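Molybdenum cofactor carrier protein (Chlamydomonas reinhardtii, PDB 2IZ6) probably binds the molybdenum cofactor and carries it, keeping it in store for the enzymes that need it. Local coordinates at residues M33-W46 / V161-A173. Sequence-based numbering, arbitrary orientation.
Sequences MANELGKQIATHGW and VAGAIAAVKQLLA
Val161 fits as a knob into the hole formed by Met33, Glu36, Leu37 and Gln40; its beta-branched side chain is short and broad enough to fill it where the backbones of Leu37 and Val161 come nearest each other. CG1, turned anti to the backbone N (chi1 168°), lies 3.9 Å from Leu37 CA, while CG2 rests on the carbonyl of Met33. One turn on, Ile165 uses both branches: CD1 packs 3.6 Å from Gln40 CB and also meets Leu37 CD1 and Ile41 CG1, and CG2 approaches His44 CE1.

Helices 28-43 and 161-173 are neighbours on one side of a Rossmann-like parallel sheet; the axes of 33-43 and 161-173 approach to 9.9 Å and cross at -36°. Leu37, Ile41 and Val168 also reach strand 15-19 beneath them.

Past the Schellman motif at Gly45, where a CB at this positive phi would be jammed against the carbonyl O of His44, Trp46 offers one face to helix 161-173 in CH-pi contacts. Val168 CG1 stands 4.0 Å from the centroid of the six-membered ring, and Leu172 CD1 3.7 Å from that of the five-membered ring; His44 CB covers the opposite face. Replacing this tryptophan with alanine would probably leave a gap between His44 and the two aliphatic residues.

Polar bonds are few: within 33-46 His44 ND1 donates in its ring plane to Gln40 O (2.8 Å), which fixes the imidazole's rotation, and a water bridges NE2 to Lys169 NZ across the contact, at the end of an extended chain.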
loop_
_atom_site.group_PDB
_atom_site.type_symbol
_atom_site.label_atom_id
_atom_site.label_comp_id
_atom_site.label_asym_id
_atom_site.label_seq_id
_atom_site.Cartn_x
_atom_site.Cartn_y
_atom_site.Cartn_z
ATOM N N MET A 33 19.791 3.446 -24.357
ATOM C CA MET A 33 20.503 3.654 -23.068
ATOM C C MET A 33 20.087 2.677 -21.989
ATOM O O MET A 33 20.907 2.128 -21.268
ATOM C CB MET A 33 20.381 5.077 -22.576
ATOM C CG MET A 33 21.275 6.018 -23.451
ATOM S SD MET A 33 21.632 7.576 -22.607
ATOM C CE MET A 33 19.965 7.995 -22.247
ATOM N N ALA A 34 18.779 2.446 -21.884
ATOM C CA ALA A 34 18.268 1.505 -20.926
ATOM C C ALA A 34 18.761 0.089 -21.128
ATOM O O ALA A 34 19.191 -0.597 -20.143
ATOM C CB ALA A 34 16.747 1.569 -20.877
ATOM N N ASN A 35 18.788 -0.349 -22.390
ATOM C CA ASN A 35 19.293 -1.700 -22.677
ATOM C C ASN A 35 20.782 -1.834 -22.264
ATOM O O ASN A 35 21.175 -2.839 -21.669
ATOM C CB ASN A 35 19.044 -2.024 -24.182
ATOM C CG ASN A 35 19.429 -3.436 -24.526
ATOM O OD1 ASN A 35 20.523 -3.677 -24.974
ATOM N ND2 ASN A 35 18.584 -4.412 -24.152
ATOM N N GLU A 36 21.599 -0.849 -22.637
ATOM C CA GLU A 36 23.024 -0.844 -22.306
ATOM C C GLU A 36 23.238 -0.781 -20.853
ATOM O O GLU A 36 24.114 -1.454 -20.340
ATOM C CB GLU A 36 23.726 0.325 -22.964
ATOM C CG GLU A 36 25.255 0.269 -22.814
ATOM C CD GLU A 36 25.978 -0.966 -23.478
ATOM O OE1 GLU A 36 25.468 -1.584 -24.450
ATOM O OE2 GLU A 36 27.092 -1.340 -22.990
ATOM N N LEU A 37 22.424 0.053 -20.202
ATOM C CA LEU A 37 22.527 0.149 -18.762
ATOM C C LEU A 37 22.266 -1.214 -18.134
ATOM O O LEU A 37 23.014 -1.596 -17.201
ATOM C CB LEU A 37 21.526 1.184 -18.274
ATOM C CG LEU A 37 21.552 1.421 -16.772
ATOM C CD1 LEU A 37 22.748 2.205 -16.350
ATOM C CD2 LEU A 37 20.231 2.072 -16.311
ATOM N N GLY A 38 21.184 -1.886 -18.499
ATOM C CA GLY A 38 20.848 -3.249 -18.043
ATOM C C GLY A 38 21.998 -4.227 -18.204
ATOM O O GLY A 38 22.403 -4.962 -17.267
ATOM N N LYS A 39 22.635 -4.170 -19.351
ATOM C CA LYS A 39 23.858 -5.006 -19.669
ATOM C C LYS A 39 24.921 -4.763 -18.664
ATOM O O LYS A 39 25.439 -5.703 -18.123
ATOM C CB LYS A 39 24.325 -4.734 -21.132
ATOM C CG LYS A 39 23.478 -5.265 -22.150
ATOM C CD LYS A 39 24.291 -5.240 -23.467
ATOM C CE LYS A 39 23.486 -4.844 -24.660
ATOM N NZ LYS A 39 24.465 -4.454 -25.789
ATOM N N GLN A 40 25.196 -3.506 -18.348
ATOM C CA GLN A 40 26.332 -3.150 -17.522
ATOM C C GLN A 40 26.035 -3.482 -16.133
ATOM O O GLN A 40 26.919 -3.904 -15.383
ATOM C CB GLN A 40 26.699 -1.687 -17.769
ATOM C CG GLN A 40 27.189 -1.469 -19.188
ATOM C CD GLN A 40 28.405 -2.313 -19.597
ATOM O OE1 GLN A 40 29.268 -2.673 -18.751
ATOM N NE2 GLN A 40 28.527 -2.566 -20.910
ATOM N N ILE A 41 24.775 -3.300 -15.724
ATOM C CA ILE A 41 24.420 -3.685 -14.373
ATOM C C ILE A 41 24.694 -5.170 -14.161
ATOM O O ILE A 41 25.238 -5.543 -13.138
ATOM C CB ILE A 41 22.914 -3.290 -14.031
ATOM C CG1 ILE A 41 22.818 -1.771 -13.907
ATOM C CG2 ILE A 41 22.298 -4.106 -12.910
ATOM C CD1 ILE A 41 21.396 -1.275 -13.978
ATOM N N ALA A 42 24.217 -6.007 -15.019
ATOM C CA ALA A 42 24.453 -7.454 -14.902
ATOM C C ALA A 42 25.925 -7.863 -14.949
ATOM O O ALA A 42 26.367 -8.722 -14.197
ATOM C CB ALA A 42 23.739 -8.162 -15.908
ATOM N N THR A 43 26.652 -7.174 -15.786
ATOM C CA THR A 43 28.086 -7.452 -15.994
ATOM C C THR A 43 28.889 -7.151 -14.744
ATOM O O THR A 43 29.848 -7.845 -14.420
ATOM C CB THR A 43 28.619 -6.649 -17.178
ATOM O OG1 THR A 43 27.919 -7.016 -18.415
ATOM C CG2 THR A 43 30.131 -6.848 -17.331
ATOM N N HIS A 44 28.453 -6.127 -13.981
ATOM C CA HIS A 44 28.995 -5.846 -12.680
ATOM C C HIS A 44 28.528 -6.760 -11.567
ATOM O O HIS A 44 28.891 -6.562 -10.412
ATOM C CB HIS A 44 28.744 -4.361 -12.331
ATOM C CG HIS A 44 29.648 -3.425 -13.064
ATOM N ND1 HIS A 44 29.449 -3.088 -14.378
ATOM C CD2 HIS A 44 30.823 -2.849 -12.693
ATOM C CE1 HIS A 44 30.434 -2.293 -14.782
ATOM N NE2 HIS A 44 31.260 -2.098 -13.764
ATOM N N GLY A 45 27.703 -7.761 -11.859
ATOM C CA GLY A 45 27.267 -8.672 -10.824
ATOM C C GLY A 45 26.149 -8.206 -9.951
ATOM O O GLY A 45 25.993 -8.730 -8.844
ATOM N N TRP A 46 25.471 -7.163 -10.386
ATOM C CA TRP A 46 24.383 -6.578 -9.666
ATOM C C TRP A 46 23.044 -7.167 -10.138
ATOM O O TRP A 46 22.910 -7.562 -11.279
ATOM C CB TRP A 46 24.382 -5.048 -9.759
ATOM C CG TRP A 46 25.689 -4.424 -9.455
ATOM C CD1 TRP A 46 26.625 -4.824 -8.508
ATOM C CD2 TRP A 46 26.166 -3.177 -9.975
ATOM N NE1 TRP A 46 27.733 -3.954 -8.584
ATOM C CE2 TRP A 46 27.468 -2.953 -9.470
ATOM C CE3 TRP A 46 25.705 -2.358 -11.009
ATOM C CZ2 TRP A 46 28.252 -1.843 -9.872
ATOM C CZ3 TRP A 46 26.506 -1.263 -11.439
ATOM C CH2 TRP A 46 27.755 -1.015 -10.821
ATOM N N VAL A 161 25.688 6.242 -20.242
ATOM C CA VAL A 161 25.595 4.980 -19.526
ATOM C C VAL A 161 26.870 4.755 -18.746
ATOM O O VAL A 161 26.855 4.435 -17.573
ATOM C CB VAL A 161 25.288 3.767 -20.406
ATOM C CG1 VAL A 161 25.501 2.465 -19.657
ATOM C CG2 VAL A 161 23.928 3.897 -20.903
ATOM N N ALA A 162 28.013 4.927 -19.405
ATOM C CA ALA A 162 29.253 4.829 -18.620
ATOM C C ALA A 162 29.303 5.680 -17.340
ATOM O O ALA A 162 29.731 5.194 -16.303
ATOM C CB ALA A 162 30.481 5.187 -19.501
ATOM N N GLY A 163 28.869 6.931 -17.424
ATOM C CA GLY A 163 28.856 7.813 -16.285
ATOM C C GLY A 163 27.924 7.343 -15.202
ATOM O O GLY A 163 28.260 7.425 -13.994
ATOM N N ALA A 164 26.772 6.865 -15.606
ATOM C CA ALA A 164 25.795 6.285 -14.678
ATOM C C ALA A 164 26.344 5.100 -13.922
ATOM O O ALA A 164 26.241 5.003 -12.701
ATOM C CB ALA A 164 24.462 5.946 -15.450
ATOM N N ILE A 165 26.991 4.166 -14.637
ATOM C CA ILE A 165 27.593 3.002 -14.046
ATOM C C ILE A 165 28.721 3.385 -13.080
ATOM O O ILE A 165 28.851 2.864 -12.005
ATOM C CB ILE A 165 28.048 2.004 -15.149
ATOM C CG1 ILE A 165 26.831 1.442 -15.902
ATOM C CG2 ILE A 165 28.982 0.899 -14.576
ATOM C CD1 ILE A 165 25.948 0.471 -15.046
ATOM N N ALA A 166 29.557 4.336 -13.491
ATOM C CA ALA A 166 30.612 4.817 -12.618
ATOM C C ALA A 166 30.055 5.412 -11.370
ATOM O O ALA A 166 30.626 5.190 -10.298
ATOM C CB ALA A 166 31.480 5.853 -13.380
ATOM N N ALA A 167 28.952 6.169 -11.463
ATOM C CA ALA A 167 28.300 6.762 -10.260
ATOM C C ALA A 167 27.797 5.665 -9.314
ATOM O O ALA A 167 28.051 5.696 -8.103
ATOM C CB ALA A 167 27.192 7.700 -10.653
ATOM N N VAL A 168 27.120 4.675 -9.884
ATOM C CA VAL A 168 26.633 3.563 -9.119
ATOM C C VAL A 168 27.822 2.841 -8.416
ATOM O O VAL A 168 27.765 2.515 -7.266
ATOM C CB VAL A 168 25.825 2.577 -9.960
ATOM C CG1 VAL A 168 25.402 1.336 -9.121
ATOM C CG2 VAL A 168 24.552 3.248 -10.547
ATOM N N LYS A 169 28.848 2.527 -9.178
ATOM C CA LYS A 169 29.967 1.779 -8.646
ATOM C C LYS A 169 30.592 2.527 -7.473
ATOM O O LYS A 169 30.915 1.923 -6.444
ATOM C CB LYS A 169 31.002 1.530 -9.780
ATOM C CG LYS A 169 32.065 0.541 -9.521
ATOM C CD LYS A 169 32.890 0.246 -10.842
ATOM C CE LYS A 169 34.156 -0.503 -10.570
ATOM N NZ LYS A 169 34.868 -0.681 -11.920
ATOM N N GLN A 170 30.736 3.847 -7.569
ATOM C CA GLN A 170 31.372 4.662 -6.510
ATOM C C GLN A 170 30.502 4.669 -5.243
ATOM O O GLN A 170 30.976 4.546 -4.108
ATOM C CB GLN A 170 31.527 6.099 -7.038
ATOM C CG GLN A 170 32.167 7.120 -6.123
ATOM C CD GLN A 170 32.276 8.515 -6.815
ATOM O OE1 GLN A 170 31.800 8.695 -7.966
ATOM N NE2 GLN A 170 32.930 9.471 -6.150
ATOM N N LEU A 171 29.213 4.842 -5.437
ATOM C CA LEU A 171 28.220 4.760 -4.381
ATOM C C LEU A 171 28.307 3.421 -3.670
ATOM O O LEU A 171 28.424 3.346 -2.408
ATOM C CB LEU A 171 26.826 5.057 -4.925
ATOM C CG LEU A 171 26.642 6.515 -5.349
ATOM C CD1 LEU A 171 25.459 6.641 -6.243
ATOM C CD2 LEU A 171 26.499 7.482 -4.163
ATOM N N LEU A 172 28.385 2.334 -4.400
ATOM C CA LEU A 172 28.462 1.041 -3.736
ATOM C C LEU A 172 29.758 0.868 -2.973
ATOM O O LEU A 172 29.776 0.220 -1.939
ATOM C CB LEU A 172 28.318 -0.083 -4.728
ATOM C CG LEU A 172 26.952 -0.196 -5.400
ATOM C CD1 LEU A 172 27.008 -1.277 -6.531
ATOM C CD2 LEU A 172 25.745 -0.468 -4.461
ATOM N N ALA A 173 30.817 1.435 -3.511
ATOM C CA ALA A 173 32.155 1.359 -2.868
ATOM C C ALA A 173 32.193 2.120 -1.559
ATOM O O ALA A 173 32.958 1.757 -0.673
ATOM C CB ALA A 173 33.205 1.824 -3.833
HETATM O O HOH W 1 33.433 -0.417 -14.195
#